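Local coordinates for putative oxidoreductase molybdopterin-binding subunit (Sulfolobus tokodaii, PDB 4ZOH), which probably serves as the molybdenum-bearing subunit of an oxidoreductase of the xanthine dehydrogenase and aldehyde oxidase family, binding a pterin cytosine dinucleotide cofactor, at residues Ile414-Pro419 with Val487-Ser492; Ala556-Lys561 with Pro662-Ser667; Gly355-Glu360 with Lys394-Leu399; Ile346-Ala351 with Ile682-Glu687. All coordinates share one frame; numbering follows the deposited sequence.

Contact 1 of 4, residues Ile414-Pro419 with Val487-Ser492. With MCN (pterin cytosine dinucleotide), chain D.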
# COMPACT_ATOMS: atom_id res chain seq x y z
N ILE A 414 8.49 -7.55 38.58
CA ILE A 414 7.23 -6.76 38.59
C ILE A 414 6.68 -6.71 37.18
O ILE A 414 7.42 -6.45 36.27
CB ILE A 414 7.40 -5.35 39.24
CG1 ILE A 414 8.75 -4.72 38.83
CG2 ILE A 414 7.33 -5.48 40.77
CD1 ILE A 414 8.96 -3.23 39.21
N THR A 415 5.39 -6.94 36.99
CA THR A 415 4.88 -7.07 35.62
C THR A 415 3.45 -6.60 35.62
O THR A 415 2.88 -6.42 36.70
CB THR A 415 4.84 -8.58 35.16
OG1 THR A 415 3.75 -9.24 35.81
CG2 THR A 415 6.19 -9.30 35.39
N ALA A 416 2.88 -6.45 34.40
CA ALA A 416 1.44 -6.22 34.20
C ALA A 416 1.00 -4.83 34.73
O ALA A 416 0.00 -4.66 35.47
CB ALA A 416 0.60 -7.35 34.79
N PHE A 417 1.78 -3.85 34.35
CA PHE A 417 1.51 -2.45 34.65
C PHE A 417 0.25 -1.95 33.96
O PHE A 417 -0.20 -2.50 32.89
CB PHE A 417 2.72 -1.63 34.23
CG PHE A 417 4.02 -2.13 34.78
CD1 PHE A 417 4.58 -1.56 35.95
CD2 PHE A 417 4.72 -3.20 34.15
CE1 PHE A 417 5.81 -2.02 36.46
CE2 PHE A 417 5.94 -3.68 34.69
CZ PHE A 417 6.48 -3.08 35.85
N GLY A 418 -0.37 -0.94 34.59
CA GLY A 418 -1.59 -0.35 34.04
C GLY A 418 -1.27 0.64 32.93
O GLY A 418 -0.14 0.61 32.38
N PRO A 419 -2.19 1.59 32.66
CA PRO A 419 -3.33 1.87 33.55
C PRO A 419 -4.53 1.12 33.12
O PRO A 419 -5.51 0.94 33.88
CB PRO A 419 -3.53 3.42 33.36
CG PRO A 419 -3.13 3.61 31.90
CD PRO A 419 -1.86 2.78 31.83
N VAL A 487 -0.16 -10.49 27.91
CA VAL A 487 -1.13 -11.60 28.08
C VAL A 487 -2.01 -11.34 29.34
O VAL A 487 -3.20 -11.66 29.37
CB VAL A 487 -0.47 -13.02 28.08
CG1 VAL A 487 0.16 -13.32 29.44
CG2 VAL A 487 -1.55 -14.07 27.70
N THR A 488 -1.44 -10.69 30.34
CA THR A 488 -2.17 -10.49 31.60
C THR A 488 -3.21 -9.37 31.50
O THR A 488 -4.40 -9.60 31.74
CB THR A 488 -1.16 -10.20 32.71
OG1 THR A 488 -0.28 -11.30 32.76
CG2 THR A 488 -1.84 -10.11 34.12
N ILE A 489 -2.74 -8.14 31.22
CA ILE A 489 -3.65 -6.98 31.13
C ILE A 489 -4.46 -6.99 29.82
O ILE A 489 -5.73 -6.79 29.78
CB ILE A 489 -2.86 -5.66 31.26
CG1 ILE A 489 -1.97 -5.66 32.53
CG2 ILE A 489 -3.85 -4.50 31.33
CD1 ILE A 489 -2.66 -6.11 33.84
N GLY A 490 -3.75 -7.22 28.71
CA GLY A 490 -4.45 -7.29 27.43
C GLY A 490 -5.34 -8.53 27.41
O GLY A 490 -6.44 -8.50 26.85
N GLY A 491 -4.90 -9.63 28.02
CA GLY A 491 -5.77 -10.86 28.00
C GLY A 491 -7.01 -10.68 28.89
O GLY A 491 -8.13 -11.16 28.57
N SER A 492 -6.84 -9.95 29.99
CA SER A 492 -8.03 -9.68 30.82
C SER A 492 -9.03 -8.83 30.07
O SER A 492 -10.26 -9.12 30.11
CB SER A 492 -7.61 -9.05 32.14
OG SER A 492 -6.85 -9.98 32.89
N1 MCN D . 2.64 -16.25 28.58
C2 MCN D . 1.79 -17.24 29.02
N3 MCN D . 1.45 -17.36 30.35
C4 MCN D . 2.00 -16.45 31.25
C5 MCN D . 2.86 -15.45 30.82
C6 MCN D . 3.18 -15.32 29.46
O2 MCN D . 1.27 -18.07 28.26
N4 MCN D . 1.66 -16.58 32.51
C1' MCN D . 2.93 -16.19 27.15
C2D MCN D . 1.94 -15.24 26.47
O2' MCN D . 0.81 -15.89 25.96
C3' MCN D . 2.73 -14.74 25.29
C4D MCN D . 4.01 -14.46 25.97
O4D MCN D . 4.19 -15.61 26.91
O3' MCN D . 2.90 -15.68 24.30
C5' MCN D . 3.54 -13.15 26.56
O5' MCN D . 4.35 -12.72 27.50
PA MCN D . 3.97 -11.51 28.51
O1A MCN D . 2.59 -11.07 28.62
O2A MCN D . 4.73 -12.02 29.70
O3A MCN D . 5.00 -10.38 27.78
PB MCN D . 4.51 -9.48 26.53
O1B MCN D . 3.85 -8.24 27.10
O2B MCN D . 3.74 -10.18 25.50
O3B MCN D . 5.89 -9.17 25.93
C10 MCN D . 6.70 -8.02 26.31
C9' MCN D . 8.11 -8.45 26.62
C8' MCN D . 9.02 -7.34 26.74
S8' MCN D . 8.67 -6.04 27.87
C7' MCN D . 10.22 -7.30 26.10
S7' MCN D . 11.42 -6.01 26.35
C6' MCN D . 10.68 -8.39 25.25
C7 MCN D . 9.87 -9.69 25.56
O9' MCN D . 8.50 -9.33 25.57
N5' MCN D . 10.69 -8.05 23.83
C4A MCN D . 10.51 -9.01 22.81
N8' MCN D . 10.10 -10.71 24.49
C4B MCN D . 10.24 -10.36 23.18
N1' MCN D . 10.11 -11.33 22.27
C2' MCN D . 10.18 -11.02 20.98
N2' MCN D . 10.03 -11.99 20.11
N3' MCN D . 10.45 -9.69 20.51
C4' MCN D . 10.64 -8.64 21.45
O4' MCN D . 10.90 -7.47 21.05

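Contact 2 of 4, residues Ala556-Lys561 with Pro662-Ser667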
# COMPACT_ATOMS: atom_id res chain seq x y z
N ALA A 556 -14.25 -3.60 25.49
CA ALA A 556 -14.09 -3.62 26.95
C ALA A 556 -12.79 -2.92 27.27
O ALA A 556 -11.85 -2.99 26.53
CB ALA A 556 -14.05 -5.05 27.46
N ILE A 557 -12.75 -2.22 28.37
CA ILE A 557 -11.52 -1.59 28.77
C ILE A 557 -11.36 -2.23 30.13
O ILE A 557 -12.29 -2.17 30.96
CB ILE A 557 -11.64 -0.05 28.87
CG1 ILE A 557 -11.88 0.60 27.49
CG2 ILE A 557 -10.43 0.53 29.60
CD1 ILE A 557 -12.26 2.09 27.54
N TYR A 558 -10.20 -2.84 30.33
CA TYR A 558 -9.83 -3.38 31.63
C TYR A 558 -8.92 -2.38 32.34
O TYR A 558 -7.76 -2.23 31.98
CB TYR A 558 -9.16 -4.79 31.45
CG TYR A 558 -8.70 -5.41 32.77
CD1 TYR A 558 -9.65 -5.86 33.74
CD2 TYR A 558 -7.34 -5.55 33.06
CE1 TYR A 558 -9.23 -6.43 34.95
CE2 TYR A 558 -6.93 -6.10 34.29
CZ TYR A 558 -7.89 -6.54 35.21
OH TYR A 558 -7.49 -7.09 36.37
N ASN A 559 -9.48 -1.64 33.28
CA ASN A 559 -8.71 -0.66 34.07
C ASN A 559 -7.89 -1.45 35.11
O ASN A 559 -8.37 -2.40 35.65
CB ASN A 559 -9.63 0.41 34.71
CG ASN A 559 -10.84 -0.21 35.40
OD1 ASN A 559 -11.53 -1.08 34.84
ND2 ASN A 559 -11.14 0.26 36.63
N VAL A 560 -6.64 -1.13 35.30
CA VAL A 560 -5.80 -1.93 36.22
C VAL A 560 -5.82 -1.29 37.62
O VAL A 560 -5.17 -0.27 37.84
CB VAL A 560 -4.36 -2.07 35.69
CG1 VAL A 560 -3.43 -2.77 36.71
CG2 VAL A 560 -4.36 -2.79 34.32
N LYS A 561 -6.58 -1.89 38.54
CA LYS A 561 -6.65 -1.41 39.92
C LYS A 561 -5.56 -1.98 40.83
O LYS A 561 -5.19 -1.34 41.79
CB LYS A 561 -8.06 -1.65 40.49
CG LYS A 561 -9.06 -0.67 39.92
CD LYS A 561 -10.44 -1.29 39.77
CE LYS A 561 -11.54 -0.34 40.22
NZ LYS A 561 -12.83 -1.07 40.32
N PRO A 662 -3.95 -11.29 40.71
CA PRO A 662 -5.41 -11.05 40.96
C PRO A 662 -6.26 -10.84 39.67
O PRO A 662 -7.48 -10.69 39.75
CB PRO A 662 -5.45 -9.78 41.84
CG PRO A 662 -4.07 -9.16 41.71
CD PRO A 662 -3.09 -10.21 41.24
N HIS A 663 -5.63 -10.83 38.50
CA HIS A 663 -6.35 -10.51 37.26
C HIS A 663 -7.20 -11.69 36.77
O HIS A 663 -6.90 -12.85 37.09
CB HIS A 663 -5.32 -10.08 36.18
CG HIS A 663 -4.45 -8.93 36.63
ND1 HIS A 663 -4.94 -7.64 36.82
CD2 HIS A 663 -3.15 -8.90 36.98
CE1 HIS A 663 -3.94 -6.85 37.20
NE2 HIS A 663 -2.85 -7.60 37.33
N PRO A 664 -8.24 -11.40 35.97
CA PRO A 664 -9.12 -12.47 35.49
C PRO A 664 -8.40 -13.60 34.74
O PRO A 664 -8.94 -14.68 34.63
CB PRO A 664 -10.12 -11.75 34.54
CG PRO A 664 -10.11 -10.33 34.99
CD PRO A 664 -8.75 -10.06 35.65
N THR A 665 -7.19 -13.37 34.24
CA THR A 665 -6.48 -14.46 33.58
C THR A 665 -5.74 -15.32 34.62
O THR A 665 -5.37 -16.44 34.30
CB THR A 665 -5.45 -13.94 32.55
OG1 THR A 665 -4.49 -13.12 33.23
CG2 THR A 665 -6.16 -13.13 31.47
N GLY A 666 -5.50 -14.78 35.83
CA GLY A 666 -4.59 -15.40 36.83
C GLY A 666 -3.09 -15.39 36.52
O GLY A 666 -2.24 -15.84 37.33
N SER A 667 -2.74 -14.85 35.34
CA SER A 667 -1.36 -14.90 34.83
C SER A 667 -0.49 -13.72 35.29
O SER A 667 -0.98 -12.64 35.56
CB SER A 667 -1.43 -14.87 33.28
OG SER A 667 -1.86 -13.57 32.82

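Contact 3 of 4, residues Gly355-Glu360 with Lys394-Leu399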
# COMPACT_ATOMS: atom_id res chain seq x y z
N GLY A 355 32.20 -19.00 53.33
CA GLY A 355 32.13 -20.45 53.01
C GLY A 355 30.75 -21.08 53.18
O GLY A 355 30.62 -22.21 53.64
N ILE A 356 29.68 -20.34 52.87
CA ILE A 356 28.34 -20.93 52.87
C ILE A 356 28.05 -21.40 51.43
O ILE A 356 28.54 -20.82 50.42
CB ILE A 356 27.23 -19.99 53.42
CG1 ILE A 356 27.61 -19.34 54.77
CG2 ILE A 356 25.86 -20.70 53.57
CD1 ILE A 356 28.16 -20.28 55.83
N ASP A 357 27.25 -22.45 51.34
CA ASP A 357 26.73 -22.94 50.10
C ASP A 357 25.77 -21.93 49.44
O ASP A 357 24.83 -21.42 50.12
CB ASP A 357 25.93 -24.21 50.36
CG ASP A 357 25.47 -24.82 49.07
OD1 ASP A 357 26.34 -25.26 48.30
OD2 ASP A 357 24.26 -24.83 48.85
N GLN A 358 25.99 -21.69 48.15
CA GLN A 358 25.19 -20.72 47.37
C GLN A 358 23.70 -21.03 47.36
O GLN A 358 22.88 -20.09 47.35
CB GLN A 358 25.75 -20.53 45.98
CG GLN A 358 25.52 -21.66 44.98
CD GLN A 358 26.10 -21.30 43.66
OE1 GLN A 358 25.75 -20.29 43.05
NE2 GLN A 358 27.03 -22.12 43.19
N TYR A 359 23.32 -22.32 47.45
CA TYR A 359 21.88 -22.61 47.54
C TYR A 359 21.35 -22.42 48.99
O TYR A 359 20.21 -21.89 49.24
CB TYR A 359 21.53 -24.00 46.99
CG TYR A 359 20.15 -24.02 46.32
CD1 TYR A 359 20.02 -23.91 44.89
CD2 TYR A 359 19.00 -24.08 47.09
CE1 TYR A 359 18.75 -23.87 44.31
CE2 TYR A 359 17.75 -24.06 46.52
CZ TYR A 359 17.64 -23.96 45.12
OH TYR A 359 16.38 -23.93 44.57
N GLU A 360 22.19 -22.84 49.95
CA GLU A 360 21.77 -22.81 51.38
C GLU A 360 21.52 -21.35 51.84
O GLU A 360 20.50 -21.03 52.47
CB GLU A 360 22.82 -23.56 52.31
CG GLU A 360 22.77 -25.10 52.23
CD GLU A 360 21.44 -25.71 52.68
OE1 GLU A 360 20.85 -25.24 53.68
OE2 GLU A 360 20.96 -26.66 52.03
N LYS A 394 16.55 -29.85 44.02
CA LYS A 394 16.73 -31.15 43.38
C LYS A 394 17.61 -31.00 42.11
O LYS A 394 18.55 -31.77 41.98
CB LYS A 394 15.39 -31.95 43.25
CG LYS A 394 14.38 -31.58 42.16
CD LYS A 394 12.95 -32.11 42.38
CE LYS A 394 12.45 -31.95 43.83
NZ LYS A 394 10.99 -31.59 43.94
N TYR A 395 17.41 -29.94 41.29
CA TYR A 395 18.28 -29.66 40.10
C TYR A 395 19.65 -29.16 40.47
O TYR A 395 20.62 -29.41 39.77
CB TYR A 395 17.64 -28.68 39.10
CG TYR A 395 16.27 -29.14 38.64
CD1 TYR A 395 16.12 -30.05 37.56
CD2 TYR A 395 15.11 -28.70 39.31
CE1 TYR A 395 14.84 -30.49 37.17
CE2 TYR A 395 13.85 -29.14 38.93
CZ TYR A 395 13.73 -30.02 37.86
OH TYR A 395 12.46 -30.39 37.54
N TYR A 396 19.74 -28.43 41.57
CA TYR A 396 21.04 -27.93 42.04
C TYR A 396 21.94 -29.11 42.45
O TYR A 396 23.12 -29.17 42.11
CB TYR A 396 20.82 -27.04 43.29
CG TYR A 396 22.11 -26.59 43.93
CD1 TYR A 396 22.98 -25.72 43.26
CD2 TYR A 396 22.46 -27.01 45.22
CE1 TYR A 396 24.16 -25.27 43.84
CE2 TYR A 396 23.68 -26.56 45.81
CZ TYR A 396 24.49 -25.69 45.12
OH TYR A 396 25.67 -25.28 45.67
N ASP A 397 21.34 -30.01 43.24
CA ASP A 397 22.01 -31.26 43.67
C ASP A 397 22.47 -32.10 42.50
O ASP A 397 23.66 -32.51 42.51
CB ASP A 397 21.13 -32.05 44.64
CG ASP A 397 20.96 -31.32 45.94
OD1 ASP A 397 21.89 -30.55 46.28
OD2 ASP A 397 19.92 -31.42 46.59
N GLU A 398 21.59 -32.32 41.49
CA GLU A 398 22.00 -33.03 40.26
C GLU A 398 23.15 -32.30 39.58
O GLU A 398 24.18 -32.93 39.27
CB GLU A 398 20.85 -33.21 39.26
CG GLU A 398 19.61 -33.99 39.76
CD GLU A 398 18.56 -34.32 38.66
OE1 GLU A 398 18.98 -34.48 37.48
OE2 GLU A 398 17.32 -34.43 38.97
N LEU A 399 23.01 -30.98 39.38
CA LEU A 399 24.08 -30.27 38.70
C LEU A 399 25.38 -30.27 39.47
O LEU A 399 26.47 -30.35 38.88
CB LEU A 399 23.67 -28.82 38.35
CG LEU A 399 22.56 -28.66 37.31
CD1 LEU A 399 22.19 -27.16 37.22
CD2 LEU A 399 22.98 -29.22 35.94

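Contact 4 of 4, residues Ile346-Ala351 with Ile682-Glu687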
# COMPACT_ATOMS: atom_id res chain seq x y z
N ILE A 346 25.69 -9.96 45.26
CA ILE A 346 26.04 -9.66 46.63
C ILE A 346 25.87 -10.98 47.44
O ILE A 346 26.80 -11.34 48.11
CB ILE A 346 25.16 -8.49 47.19
CG1 ILE A 346 25.70 -7.13 46.67
CG2 ILE A 346 25.14 -8.48 48.73
CD1 ILE A 346 24.64 -6.04 46.74
N VAL A 347 24.70 -11.65 47.34
CA VAL A 347 24.41 -12.92 48.01
C VAL A 347 25.53 -13.96 47.76
O VAL A 347 25.97 -14.67 48.71
CB VAL A 347 23.06 -13.49 47.55
CG1 VAL A 347 22.94 -14.98 47.85
CG2 VAL A 347 21.90 -12.79 48.25
N ASN A 348 26.05 -14.03 46.54
CA ASN A 348 27.11 -15.00 46.29
C ASN A 348 28.43 -14.54 46.83
O ASN A 348 29.29 -15.36 47.22
CB ASN A 348 27.24 -15.37 44.81
CG ASN A 348 26.47 -16.59 44.43
OD1 ASN A 348 25.32 -16.86 44.89
ND2 ASN A 348 27.14 -17.40 43.63
N ILE A 349 28.60 -13.22 46.88
CA ILE A 349 29.88 -12.68 47.31
C ILE A 349 29.98 -13.00 48.80
O ILE A 349 31.02 -13.35 49.27
CB ILE A 349 30.01 -11.16 47.00
CG1 ILE A 349 30.42 -10.98 45.55
CG2 ILE A 349 30.99 -10.49 47.97
CD1 ILE A 349 29.93 -9.66 45.05
N VAL A 350 28.86 -12.90 49.49
CA VAL A 350 28.81 -13.13 50.90
C VAL A 350 29.06 -14.64 51.13
O VAL A 350 30.01 -14.97 51.85
CB VAL A 350 27.46 -12.71 51.46
CG1 VAL A 350 27.27 -13.26 52.86
CG2 VAL A 350 27.35 -11.19 51.47
N ALA A 351 28.21 -15.50 50.51
CA ALA A 351 28.34 -16.99 50.50
C ALA A 351 29.79 -17.41 50.33
O ALA A 351 30.32 -18.11 51.18
CB ALA A 351 27.39 -17.68 49.48
N ILE A 682 24.53 -16.92 35.41
CA ILE A 682 25.72 -17.25 34.60
C ILE A 682 27.01 -16.69 35.23
O ILE A 682 28.07 -17.36 35.25
CB ILE A 682 25.57 -16.80 33.11
CG1 ILE A 682 24.46 -17.63 32.35
CG2 ILE A 682 26.92 -16.85 32.45
CD1 ILE A 682 24.79 -19.10 32.27
N ILE A 683 26.93 -15.42 35.69
CA ILE A 683 28.07 -14.85 36.38
C ILE A 683 28.39 -15.68 37.68
O ILE A 683 29.55 -15.91 37.96
CB ILE A 683 27.93 -13.32 36.71
CG1 ILE A 683 27.76 -12.48 35.41
CG2 ILE A 683 29.21 -12.92 37.50
CD1 ILE A 683 29.03 -12.50 34.51
N ASN A 684 27.39 -16.06 38.45
CA ASN A 684 27.66 -16.84 39.67
C ASN A 684 28.38 -18.15 39.32
O ASN A 684 29.43 -18.47 39.92
CB ASN A 684 26.39 -17.07 40.48
CG ASN A 684 25.93 -15.81 41.18
OD1 ASN A 684 26.63 -14.80 41.08
ND2 ASN A 684 24.74 -15.82 41.87
N ALA A 685 27.89 -18.81 38.26
CA ALA A 685 28.52 -20.02 37.70
C ALA A 685 29.95 -19.79 37.36
O ALA A 685 30.80 -20.58 37.84
CB ALA A 685 27.76 -20.62 36.53
N VAL A 686 30.26 -18.75 36.58
CA VAL A 686 31.63 -18.54 36.12
C VAL A 686 32.54 -18.25 37.32
O VAL A 686 33.75 -18.57 37.32
CB VAL A 686 31.75 -17.40 35.12
CG1 VAL A 686 33.21 -17.17 34.68
CG2 VAL A 686 30.96 -17.70 33.85
N GLU A 687 31.95 -17.60 38.33
CA GLU A 687 32.73 -17.14 39.44
C GLU A 687 33.20 -18.35 40.23
O GLU A 687 34.36 -18.39 40.61
CB GLU A 687 31.92 -16.21 40.34
CG GLU A 687 32.73 -15.70 41.52
CD GLU A 687 31.98 -14.60 42.29
OE1 GLU A 687 30.88 -14.86 42.80
OE2 GLU A 687 32.50 -13.48 42.32
O HOH W 1 29.78 -17.29 42.61

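Contact 1 of 4, residues Ile414-Pro419 with Val487-Ser492
Ala416 and Ile489 form the centre of a small, buried, apolar contact between a loop and the start of a long helix at the molybdopterin cofactor site, in a fold of the xanthine dehydrogenase and aldehyde oxidase family. The loop joins strands 405-412 and 420-427, and helix 486-512 presents its first turns, which include a wider pi-type turn at 487-490. Ala416 CB rests against two methyl groups, 3.6 Å from Ile489 CD1 and 3.7 Å from Thr488 CG2. Thr488 can offer that methyl because CG2 lies anti to its backbone N; its hydroxyl is bonded to Ser667. Ile489 also lies against the loop backbone, CD1 3.4 Å from Ala416 O and CG1 3.6 Å from Phe417 O, an oxygen that Arg485 binds. One residue before Thr488, the helix turns to the cofactor: Val487 N gives a nearly straight hydrogen bond (169°) of 2.9 Å to O1A of the dinucleotide diphosphate. Both Val487 branches lie against the ligand, CG2 being 3.5 Å from the ribose oxygen O2'. With an alanine here both methyls beside the ligand go, which is likely to open a gap next to the ribose and cytosine. Val487 CG1 lies 3.6 Å from C6 of the cytosine.

Contact 2 of 4, residues Ala556-Lys561 with Pro662-Ser667
Tyr558 OH and His663 ND1 share a 2.6 Å hydrogen bond, in which either could be the donor. Each atom lies at the edge of the other ring and close to its plane, but the rings themselves are turned 78° apart, so they meet rim to rim and neither covers the face of the other. With CG anti to the backbone N (chi1 178°), the tyrosine reaches straight out from its strand and carries the hydroxyl across to the imidazole. The same hydroxyl lies against the Pro664 ring, 3.3 Å from Pro664 CD, and this proline carbon also packs 3.7 Å from Tyr558 CZ. Histidine and proline therefore approach the phenol end from two directions. Tyr558 belongs to strand 553-559, an edge strand, within this chain, of a mixed sheet, which pairs with strand 420-427 through backbone bonds between Tyr558 and Glu421; Glu550 and Lys547 of a second copy of this protein pack on Ile557 and Asn559 of the same strand. Across the contact, His663 to Gly666 form a type I beta turn, closed by a 2.7 Å bond from Gly666 N to His663 O, in the loop between strand 651-655 and helix 673-688. Val560 adds a looser apolar touch, its CG1 lying 4.1 Å from His663 CE1. Thr665 OG1, within the turn, and Ser667 OG, just after it, are hydrogen-bonded at 2.7 Å, and the serine hydroxyl also bonds to Thr488 at the start of helix 486-512. Ser667 belongs to the pocket of the pterin cytosine dinucleotide and touches the cofactor directly.

Contact 3 of 4, residues Gly355-Glu360 with Lys394-Leu399
Segments 355-360 and 394-399 come closest at Tyr359 and Tyr396, whose CA atoms are 7.7 Å apart; the first leads into helix 358-365 and the second is part of helix 385-401. Asp357 is the N-cap of the shorter helix, its OD2 accepting from Glu360 N at 3.1 Å and, weakly, from Tyr359 N. Its other oxygen faces across the contact: Tyr396 OH donates to Asp357 OD1 at 2.7 Å, on the syn side and 23° out of the carboxylate plane. One carboxylate thus caps a helix and ties it to a second one. Tyr396 reaches it because CG lies anti to its backbone N (chi1 174°), which sends the ring across from helix 385-401. The ring is covered on one face by Tyr359 CB, 3.7 Å from its centroid in a CH-pi contact. The two tyrosine rings slide past each other obliquely, with Tyr359 CD1 3.5 Å from Tyr396 CG. Gln358 CG packs near the phenol oxygen, while its amide bonds to the backbone of Val406 and Val408. A leucine in place of Tyr396 would probably leave Asp357 OD1 without its donor and Tyr359 CB without a ring face. Val406 and Val408 of strand 405-412 and Leu572 of strand 568-577 pack on Tyr396, and Tyr359 touches Val408 and Val570, so both helices lie against these two strands, neighbours in one sheet.

Contact 4 of 4, residues Ile346-Ala351 with Ile682-Glu687
Asn348 and Asn684 lay their side-chain amides face on face, the two planes only 13° apart, where segments 346-351 and 682-687 come closest. Asn348 ND2 sits 3.2 Å from Asn684 CG, so the nitrogen of one amide lies against the carbon of the other. The overlap is a stack and not a pairing: Asn348 OD1 and Asn684 ND2 are 3.2 Å apart, but the angle is too poor for a hydrogen bond. Each amide therefore spends its polar atoms elsewhere. Asn348 OD1 accepts from Arg362 and its ND2 donates to Gln358, while Asn684 donates to the backbone of Val408 and accepts from Arg345. These bonds probably hold both amides flat against each other and fix which end carries oxygen. A water joins the helices next to the stack. It accepts from Asn348 ND2 at 2.8 Å and donates both to Asn684 O, at 3.0 Å, and to Glu687 OE1, at 2.7 Å. Glu687 comes to the water with CG anti to its backbone N and an extended chain, one turn beyond Asn684. Its other oxygen, OE2, forms a salt bridge with Arg345, which would be expected to balance the buried carboxylate. The far sides of the two helices pack elsewhere, helix 336-353 on strand 254-266 and helix 673-688 on helix 600-619. Two buried amides held by further polar partners, with a water as the bridge between the helices, make this a polar helix-helix interface inside the molybdopterin-binding fold.

How the contacts relate
Contacts 1 and 2 lie close to the cofactor, their centres 7 Å apart, and meet at the start of helix 486-512, which belongs to contact 1 and against which contact 2 packs: Thr488 meets both Ser667 and His663, and Pro419 O probably bonds to Val560 N. Contacts 3 and 4 form a second pair, centres 12 Å apart, joined through Gln358 and Asn348 and by the chain running from helix 336-353 into helix 358-365; the nearest atoms of the two pairs are about 17 Å apart. Contact 1 is buried and apolar, contact 4 buried and strongly polar, contact 3 buried and mixed, contact 2 only partly buried. Along the chain, contact 4 encloses the other three.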